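Local coordinates for extracellular solute-binding protein, family 3 (Methylophaga aminisulfidivorans MP, PDB 5SV6) that is of unknown function but has the two-lobed architecture of a periplasmic solute-binding protein and is probably connected with methanol dehydrogenase in methanol oxidation, at residues Y128-A134 with P229-S235; A220-K224 with D285-P289; P161-M165 with V247-F251. One frame throughout, in Å; residues are numbered along the deposited sequence.

Interaction 1. Residues Y128-A134 with P229-S235; sequences YAFIYPA and PLKMVVS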
loop_
_atom_site.group_PDB
_atom_site.type_symbol
_atom_site.label_atom_id
_atom_site.label_comp_id
_atom_site.label_asym_id
_atom_site.label_seq_id
_atom_site.Cartn_x
_atom_site.Cartn_y
_atom_site.Cartn_z
ATOM N N TYR A 128 0.980 7.074 4.187
ATOM C CA TYR A 128 2.412 6.961 3.962
ATOM C C TYR A 128 3.084 7.343 5.270
ATOM O O TYR A 128 2.544 8.140 6.026
ATOM C CB TYR A 128 2.844 7.892 2.812
ATOM C CG TYR A 128 2.468 7.309 1.477
ATOM C CD1 TYR A 128 1.174 7.418 0.991
ATOM C CD2 TYR A 128 3.396 6.597 0.725
ATOM C CE1 TYR A 128 0.812 6.840 -0.209
ATOM C CE2 TYR A 128 3.048 6.024 -0.476
ATOM C CZ TYR A 128 1.754 6.145 -0.937
ATOM O OH TYR A 128 1.401 5.570 -2.138
ATOM N N ALA A 129 4.246 6.756 5.542
ATOM C CA ALA A 129 4.920 6.959 6.825
ATOM C C ALA A 129 6.433 7.058 6.679
ATOM O O ALA A 129 7.024 6.374 5.846
ATOM C CB ALA A 129 4.571 5.825 7.801
ATOM N N PHE A 130 7.043 7.909 7.503
ATOM C CA PHE A 130 8.495 7.975 7.641
ATOM C C PHE A 130 8.982 6.815 8.483
ATOM O O PHE A 130 8.429 6.536 9.546
ATOM C CB PHE A 130 8.907 9.285 8.306
ATOM C CG PHE A 130 8.500 10.494 7.533
ATOM C CD1 PHE A 130 9.278 10.943 6.471
ATOM C CD2 PHE A 130 7.332 11.171 7.846
ATOM C CE1 PHE A 130 8.895 12.045 5.736
ATOM C CE2 PHE A 130 6.947 12.281 7.125
ATOM C CZ PHE A 130 7.732 12.723 6.073
ATOM N N ILE A 131 10.010 6.134 7.996
ATOM C CA ILE A 131 10.549 4.973 8.675
ATOM C C ILE A 131 12.055 5.156 8.840
ATOM O O ILE A 131 12.776 5.265 7.851
ATOM C CB ILE A 131 10.234 3.693 7.881
ATOM C CG1 ILE A 131 8.718 3.440 7.886
ATOM C CG2 ILE A 131 10.996 2.498 8.460
ATOM C CD1 ILE A 131 8.225 2.444 6.830
ATOM N N TYR A 132 12.522 5.192 10.087
ATOM C CA TYR A 132 13.915 5.501 10.385
ATOM C C TYR A 132 14.365 4.828 11.689
ATOM O O TYR A 132 13.526 4.352 12.456
ATOM C CB TYR A 132 14.121 7.027 10.435
ATOM C CG TYR A 132 13.191 7.771 11.360
ATOM C CD1 TYR A 132 11.949 8.198 10.925
ATOM C CD2 TYR A 132 13.567 8.071 12.665
ATOM C CE1 TYR A 132 11.088 8.886 11.771
ATOM C CE2 TYR A 132 12.721 8.756 13.518
ATOM C CZ TYR A 132 11.485 9.164 13.066
ATOM O OH TYR A 132 10.638 9.853 13.908
ATOM N N PRO A 133 15.689 4.762 11.942
ATOM C CA PRO A 133 16.103 4.019 13.139
ATOM C C PRO A 133 15.674 4.713 14.422
ATOM O O PRO A 133 15.758 5.936 14.517
ATOM C CB PRO A 133 17.637 4.004 13.037
ATOM C CG PRO A 133 17.921 4.179 11.588
ATOM C CD PRO A 133 16.849 5.147 11.118
ATOM N N ALA A 134 15.189 3.939 15.382
ATOM C CA ALA A 134 14.794 4.508 16.657
ATOM C C ALA A 134 16.057 4.749 17.467
ATOM O O ALA A 134 17.122 4.211 17.137
ATOM C CB ALA A 134 13.851 3.570 17.392
ATOM N N PRO A 229 15.585 -1.701 15.930
ATOM C CA PRO A 229 14.318 -1.034 16.243
ATOM C C PRO A 229 14.082 0.144 15.301
ATOM O O PRO A 229 14.972 0.973 15.138
ATOM C CB PRO A 229 14.529 -0.525 17.673
ATOM C CG PRO A 229 15.647 -1.342 18.220
ATOM C CD PRO A 229 16.534 -1.639 17.053
ATOM N N LEU A 230 12.901 0.203 14.694
ATOM C CA LEU A 230 12.579 1.288 13.775
ATOM C C LEU A 230 11.399 2.087 14.292
ATOM O O LEU A 230 10.541 1.563 15.007
ATOM C CB LEU A 230 12.239 0.739 12.385
ATOM C CG LEU A 230 13.308 -0.098 11.670
ATOM C CD1 LEU A 230 12.800 -0.519 10.295
ATOM C CD2 LEU A 230 14.632 0.651 11.533
ATOM N N LYS A 231 11.358 3.358 13.926
ATOM C CA LYS A 231 10.185 4.172 14.153
ATOM C C LYS A 231 9.411 4.247 12.857
ATOM O O LYS A 231 10.010 4.315 11.782
ATOM C CB LYS A 231 10.581 5.586 14.585
ATOM C CG LYS A 231 10.983 5.699 16.048
ATOM C CD LYS A 231 10.846 7.141 16.542
ATOM C CE LYS A 231 9.385 7.578 16.575
ATOM N NZ LYS A 231 9.224 8.944 17.152
HETATM N N MSE A 232 8.085 4.237 12.959
HETATM C CA MSE A 232 7.224 4.466 11.806
HETATM C C MSE A 232 6.236 5.589 12.132
HETATM O O MSE A 232 5.303 5.410 12.918
HETATM C CB MSE A 232 6.488 3.179 11.409
HETATM C CG MSE A 232 5.664 3.324 10.125
HETATM SE SE MSE A 232 4.872 1.640 9.488
HETATM C CE MSE A 232 3.878 1.167 11.086
ATOM N N VAL A 233 6.463 6.756 11.548
ATOM C CA VAL A 233 5.672 7.932 11.853
ATOM C C VAL A 233 4.774 8.256 10.672
ATOM O O VAL A 233 5.265 8.603 9.599
ATOM C CB VAL A 233 6.586 9.145 12.155
ATOM C CG1 VAL A 233 5.753 10.392 12.425
ATOM C CG2 VAL A 233 7.503 8.837 13.340
ATOM N N VAL A 234 3.464 8.128 10.863
ATOM C CA VAL A 234 2.514 8.359 9.778
ATOM C C VAL A 234 2.422 9.839 9.408
ATOM O O VAL A 234 2.316 10.703 10.291
ATOM C CB VAL A 234 1.106 7.842 10.147
ATOM C CG1 VAL A 234 0.151 8.091 9.011
ATOM C CG2 VAL A 234 1.156 6.350 10.502
ATOM N N SER A 235 2.466 10.134 8.110
ATOM C CA SER A 235 2.414 11.521 7.643
ATOM C C SER A 235 1.086 12.192 7.969
ATOM O O SER A 235 0.092 11.521 8.236
ATOM C CB SER A 235 2.630 11.606 6.130
ATOM O OG SER A 235 4.002 11.671 5.806
HETATM O O HOH W 1 11.050 11.524 15.867
HETATM O O HOH W 2 17.670 1.538 15.857
#

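Interaction 2. Residues A220-K224 with D285-P289; sequences ARYVK and DEGIP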
loop_
_atom_site.group_PDB
_atom_site.type_symbol
_atom_site.label_atom_id
_atom_site.label_comp_id
_atom_site.label_asym_id
_atom_site.label_seq_id
_atom_site.Cartn_x
_atom_site.Cartn_y
_atom_site.Cartn_z
ATOM N N ALA A 220 4.388 -2.367 7.170
ATOM C CA ALA A 220 4.123 -2.610 8.595
ATOM C C ALA A 220 4.714 -3.888 9.180
ATOM O O ALA A 220 5.353 -3.842 10.228
ATOM C CB ALA A 220 2.618 -2.531 8.891
ATOM N N ARG A 221 4.508 -5.022 8.513
ATOM C CA ARG A 221 5.000 -6.279 9.061
ATOM C C ARG A 221 6.527 -6.306 9.109
ATOM O O ARG A 221 7.117 -6.888 10.026
ATOM C CB ARG A 221 4.440 -7.492 8.297
ATOM C CG ARG A 221 4.967 -7.698 6.881
ATOM C CD ARG A 221 4.765 -9.158 6.456
ATOM N NE ARG A 221 3.356 -9.556 6.488
ATOM C CZ ARG A 221 2.929 -10.806 6.325
ATOM N NH1 ARG A 221 3.801 -11.787 6.146
ATOM N NH2 ARG A 221 1.629 -11.078 6.348
ATOM N N TYR A 222 7.162 -5.640 8.144
ATOM C CA TYR A 222 8.618 -5.637 8.040
ATOM C C TYR A 222 9.270 -4.683 9.038
ATOM O O TYR A 222 10.396 -4.911 9.493
ATOM C CB TYR A 222 9.052 -5.326 6.602
ATOM C CG TYR A 222 8.327 -6.197 5.593
ATOM C CD1 TYR A 222 8.627 -7.546 5.476
ATOM C CD2 TYR A 222 7.326 -5.673 4.781
ATOM C CE1 TYR A 222 7.946 -8.366 4.565
ATOM C CE2 TYR A 222 6.642 -6.482 3.853
ATOM C CZ TYR A 222 6.969 -7.830 3.759
ATOM O OH TYR A 222 6.316 -8.649 2.866
ATOM N N VAL A 223 8.560 -3.623 9.387
ATOM C CA VAL A 223 9.002 -2.748 10.468
ATOM C C VAL A 223 8.956 -3.507 11.804
ATOM O O VAL A 223 9.887 -3.437 12.601
ATOM C CB VAL A 223 8.157 -1.462 10.559
ATOM C CG1 VAL A 223 8.559 -0.664 11.796
ATOM C CG2 VAL A 223 8.327 -0.611 9.299
ATOM N N LYS A 224 7.889 -4.258 12.034
ATOM C CA LYS A 224 7.812 -5.076 13.245
ATOM C C LYS A 224 8.931 -6.119 13.348
ATOM O O LYS A 224 9.585 -6.243 14.383
ATOM C CB LYS A 224 6.455 -5.764 13.347
ATOM C CG LYS A 224 6.334 -6.668 14.572
ATOM C CD LYS A 224 4.944 -7.256 14.658
ATOM C CE LYS A 224 3.896 -6.165 14.541
ATOM N NZ LYS A 224 2.552 -6.731 14.238
ATOM N N ASP A 285 -3.439 -6.787 13.548
ATOM C CA ASP A 285 -2.450 -7.847 13.727
ATOM C C ASP A 285 -1.284 -7.698 12.760
ATOM O O ASP A 285 -0.130 -7.967 13.107
ATOM C CB ASP A 285 -3.101 -9.208 13.535
ATOM C CG ASP A 285 -2.105 -10.332 13.562
ATOM O OD1 ASP A 285 -1.709 -10.728 14.676
ATOM O OD2 ASP A 285 -1.727 -10.818 12.470
ATOM N N GLU A 286 -1.593 -7.267 11.544
ATOM C CA GLU A 286 -0.570 -7.020 10.537
ATOM C C GLU A 286 0.375 -5.879 10.942
ATOM O O GLU A 286 1.514 -5.822 10.482
ATOM C CB GLU A 286 -1.234 -6.715 9.187
ATOM C CG GLU A 286 -0.253 -6.443 8.038
ATOM C CD GLU A 286 0.439 -7.696 7.489
ATOM O OE1 GLU A 286 0.093 -8.829 7.894
ATOM O OE2 GLU A 286 1.333 -7.537 6.628
ATOM N N GLY A 287 -0.099 -4.972 11.796
ATOM C CA GLY A 287 0.714 -3.865 12.275
ATOM C C GLY A 287 0.402 -2.554 11.572
ATOM O O GLY A 287 1.158 -1.579 11.657
ATOM N N ILE A 288 -0.723 -2.531 10.871
ATOM C CA ILE A 288 -1.114 -1.387 10.055
ATOM C C ILE A 288 -1.710 -0.290 10.921
ATOM O O ILE A 288 -2.617 -0.560 11.709
ATOM C CB ILE A 288 -2.179 -1.811 9.012
ATOM C CG1 ILE A 288 -1.599 -2.846 8.040
ATOM C CG2 ILE A 288 -2.739 -0.591 8.266
ATOM C CD1 ILE A 288 -2.600 -3.356 7.032
ATOM N N PRO A 289 -1.185 0.946 10.797
ATOM C CA PRO A 289 -1.759 2.104 11.487
ATOM C C PRO A 289 -3.108 2.453 10.878
ATOM O O PRO A 289 -3.233 2.627 9.665
ATOM C CB PRO A 289 -0.746 3.229 11.223
ATOM C CG PRO A 289 0.496 2.554 10.780
ATOM C CD PRO A 289 0.065 1.287 10.096
HETATM O O HOH W 3 4.552 -1.942 12.020
HETATM O O HOH W 4 2.616 -5.160 6.396
HETATM O O HOH W 5 2.936 -8.302 11.473
#

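Interaction 3. Residues P161-M165 with V247-F251; sequences PSEVM and VRQQF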
loop_
_atom_site.group_PDB
_atom_site.type_symbol
_atom_site.label_atom_id
_atom_site.label_comp_id
_atom_site.label_asym_id
_atom_site.label_seq_id
_atom_site.Cartn_x
_atom_site.Cartn_y
_atom_site.Cartn_z
ATOM N N PRO A 161 3.051 9.848 -3.469
ATOM C CA PRO A 161 3.172 11.200 -2.901
ATOM C C PRO A 161 4.570 11.471 -2.337
ATOM O O PRO A 161 4.963 12.632 -2.236
ATOM C CB PRO A 161 2.139 11.206 -1.770
ATOM C CG PRO A 161 1.154 10.141 -2.140
ATOM C CD PRO A 161 1.951 9.087 -2.849
ATOM N N SER A 162 5.295 10.415 -1.974
ATOM C CA SER A 162 6.683 10.537 -1.531
ATOM C C SER A 162 7.530 11.250 -2.567
ATOM O O SER A 162 8.369 12.091 -2.225
ATOM C CB SER A 162 7.286 9.157 -1.261
ATOM O OG SER A 162 6.400 8.381 -0.485
ATOM N N GLU A 163 7.322 10.903 -3.837
ATOM C CA GLU A 163 8.083 11.530 -4.912
ATOM C C GLU A 163 7.750 13.014 -5.016
ATOM O O GLU A 163 8.637 13.848 -5.100
ATOM C CB GLU A 163 7.829 10.838 -6.265
ATOM C CG GLU A 163 8.724 11.404 -7.354
ATOM C CD GLU A 163 8.469 10.831 -8.743
ATOM O OE1 GLU A 163 7.842 9.757 -8.867
ATOM O OE2 GLU A 163 8.910 11.476 -9.712
ATOM N N VAL A 164 6.461 13.332 -5.010
ATOM C CA VAL A 164 6.017 14.723 -5.055
ATOM C C VAL A 164 6.690 15.538 -3.947
ATOM O O VAL A 164 7.195 16.620 -4.194
ATOM C CB VAL A 164 4.472 14.827 -4.948
ATOM C CG1 VAL A 164 4.016 16.276 -5.109
ATOM C CG2 VAL A 164 3.804 13.936 -6.003
HETATM N N MSE A 165 6.750 14.987 -2.740
HETATM C CA MSE A 165 7.320 15.714 -1.609
HETATM C C MSE A 165 8.846 15.783 -1.627
HETATM O O MSE A 165 9.436 16.739 -1.123
HETATM C CB MSE A 165 6.825 15.128 -0.285
HETATM C CG MSE A 165 5.322 15.239 -0.082
HETATM SE SE MSE A 165 4.675 17.061 -0.465
HETATM C CE MSE A 165 5.813 18.069 0.775
ATOM N N VAL A 247 -0.541 17.972 -0.815
ATOM C CA VAL A 247 -0.345 16.599 -1.287
ATOM C C VAL A 247 -0.863 15.589 -0.255
ATOM O O VAL A 247 -0.310 15.471 0.837
ATOM C CB VAL A 247 1.152 16.338 -1.606
ATOM C CG1 VAL A 247 1.369 14.939 -2.185
ATOM C CG2 VAL A 247 1.680 17.400 -2.577
ATOM N N ARG A 248 -1.940 14.887 -0.604
ATOM C CA ARG A 248 -2.559 13.908 0.289
ATOM C C ARG A 248 -1.607 12.757 0.610
ATOM O O ARG A 248 -0.974 12.205 -0.287
ATOM C CB ARG A 248 -3.851 13.366 -0.340
ATOM C CG ARG A 248 -4.544 12.283 0.479
ATOM C CD ARG A 248 -5.943 11.978 -0.068
ATOM N NE ARG A 248 -6.884 13.028 0.300
ATOM C CZ ARG A 248 -7.482 13.099 1.488
ATOM N NH1 ARG A 248 -7.240 12.176 2.421
ATOM N NH2 ARG A 248 -8.322 14.091 1.745
ATOM N N GLN A 249 -1.498 12.406 1.888
ATOM C CA GLN A 249 -0.618 11.311 2.318
ATOM C C GLN A 249 -1.401 10.180 2.975
ATOM O O GLN A 249 -0.833 9.131 3.283
ATOM C CB GLN A 249 0.405 11.820 3.331
ATOM C CG GLN A 249 1.031 13.146 2.972
ATOM C CD GLN A 249 2.175 13.004 2.007
ATOM O OE1 GLN A 249 3.115 12.253 2.256
ATOM N NE2 GLN A 249 2.111 13.737 0.893
ATOM N N GLN A 250 -2.690 10.412 3.214
ATOM C CA GLN A 250 -3.560 9.432 3.868
ATOM C C GLN A 250 -4.726 9.086 2.949
ATOM O O GLN A 250 -5.331 9.973 2.359
ATOM C CB GLN A 250 -4.095 9.982 5.197
ATOM C CG GLN A 250 -3.033 10.203 6.259
ATOM C CD GLN A 250 -3.601 10.769 7.556
ATOM O OE1 GLN A 250 -4.811 10.728 7.793
ATOM N NE2 GLN A 250 -2.723 11.269 8.414
ATOM N N PHE A 251 -5.043 7.797 2.831
ATOM C CA PHE A 251 -6.038 7.347 1.852
ATOM C C PHE A 251 -6.998 6.304 2.423
ATOM O O PHE A 251 -6.567 5.329 3.048
ATOM C CB PHE A 251 -5.338 6.758 0.618
ATOM C CG PHE A 251 -4.499 7.761 -0.136
ATOM C CD1 PHE A 251 -5.018 8.418 -1.248
ATOM C CD2 PHE A 251 -3.211 8.064 0.281
ATOM C CE1 PHE A 251 -4.263 9.363 -1.928
ATOM C CE2 PHE A 251 -2.443 9.009 -0.397
ATOM C CZ PHE A 251 -2.971 9.658 -1.506
#

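Interaction 1. Residues Y128-A134 with P229-S235
Tyr132 lays one face of its ring over the side chain of Lys231, which runs alongside it with CB 4.1 Å from the ring centroid in a CH-pi contact. In Tyr132, CG stands between the backbone N and the carbonyl carbon (chi1 53°), which leans the ring across the neighbouring strand until OH comes 3.3 Å from Val233 CG2. A water 2.6 Å from Tyr132 OH also receives a weak bond from Lys231 NZ. Replacing Tyr132 by alanine would probably leave the Lys231 methylenes without their aromatic cover and this water without its phenolic partner. Phe130 shares this face and brings CE2 within 3.3 Å of Ser235 OG, a hydroxyl that bonds to His213. On the other face Met232 CG rests 3.6 Å from Ala129 CB, and Met232 and Ile131 pack against Val223 of helix 216-224. Residues 128-133 of strand 118-133 and strand 230-234 form an antiparallel ladder, with Phe130-Val233 and Tyr132-Lys231 as its hydrogen-bonded pairs. Every second residue of 128-134 thus spends its backbone polarity on this ladder, while Ala129 and Ile131 turn theirs to strand 211-215; one face is apolar, the other joins aromatic rings with Val233 and lysine methylenes, its polar ends linked through water.

Interaction 2. Residues A220-K224 with D285-P289
The guanidinium of Arg221 presents its edge to the carboxylate of Glu286, and the ring of Tyr222 carries Arg221 CG over the centre of one face, 3.5 Å above its plane. The grip on Glu286 is side-on: NE of Arg221 gives a nearly straight bond to Glu286 OE2 (2.9 Å), almost in the guanidinium plane, while NH2 of Arg221 reaches Glu286 OE1 at 3.1 Å on its syn lone pair. The two flat groups are not coplanar; their planes stand 42° apart, and NE meets OE2 on its syn side but tilted out of the carboxylate plane. Glu286 starts out extended, with CG anti to the backbone N, then bends at chi2 (75°) to turn its carboxylate toward the arginine. A water takes up the Arg221 N-H, which lacks a helical partner at a kink in helix 216-224, and donates to OE2.

One residue earlier in that helix, Ala220 CB packs 3.3 Å from Gly287 O. Gly287 ends helix 276-286 in a Schellman motif with positive phi, where a side chain would be jammed against the preceding carbonyl and would also crowd Ala220 and Lys224. Lys224 approaches this helix end, and a water accepts from its NZ and donates to Glu286 O. Pro57 touches both Arg221 and Glu286. The contact therefore ties helix 216-224 to the C-terminal helix by a two-bond ion pair and bridging waters, and the carboxylate of the largely buried Glu286 is probably stabilised in its charged form by the arginine.

Interaction 3. Residues P161-M165 with V247-F251
The start of helix 161-168 packs against the strand 247-257 where that strand is interrupted at Gln249, next to strand 118-133 of the mixed sheet. Pro161, in the first turn, sets its ring against the break: CG lies 3.5 Å from Arg248 O and CB 3.8 Å from Val247 CG1. Pro161 CG also approaches Phe251 CE2 at 4.2 Å. Val247 fits against the next turn by its CG2 branch, which lies anti to the carbonyl carbon and touches Val164 CG1 at 3.6 Å and the selenium of Met165 at 3.7 Å. The Met165 chain, folded by bends at chi2 and chi3, passes alongside Val247 and runs the opposite way.

Gln249, at the break, folds back to the preceding strand segment. A bend at chi2 (-83°) brings NE2 to Val247 O, 3.0 Å away; this oxygen lies in the plane of the Gln249 amide, but NE2 stands above the carbonyl plane of Val247, not on a lone pair. NE2 also lies 3.7 Å from Met165 CG and close to Pro161 CB. Helix and broken strand thus meet through apolar contacts, while the glutamine amide is tied by NE2 to Val247 O and by OE1 to Trp143, which fixes its rotation.

Interactions 1 and 3 build on the same sheet: one edge of strand 118-133 pairs with 230-234 and, from Tyr128 back toward its start, with 247-257. Tyr128 N is probably bonded to Gln249 O, and Ser235 O to Gln250 NE2; the Tyr128 ring also packs on Pro161. Interaction 2 touches interaction 1 where Met232 and Val234 meet Pro289 and Ile131 meets Val223, but stays about 8 Å from interaction 3 at the nearest atoms. Each runs from core to surface: Phe130, Glu286 and Gln249 are buried, Lys231, Lys224 and Val164 exposed. Chemistry follows place: a backbone ladder within the sheet, an ion pair with waters between helices, and apolar helix-on-strand packing.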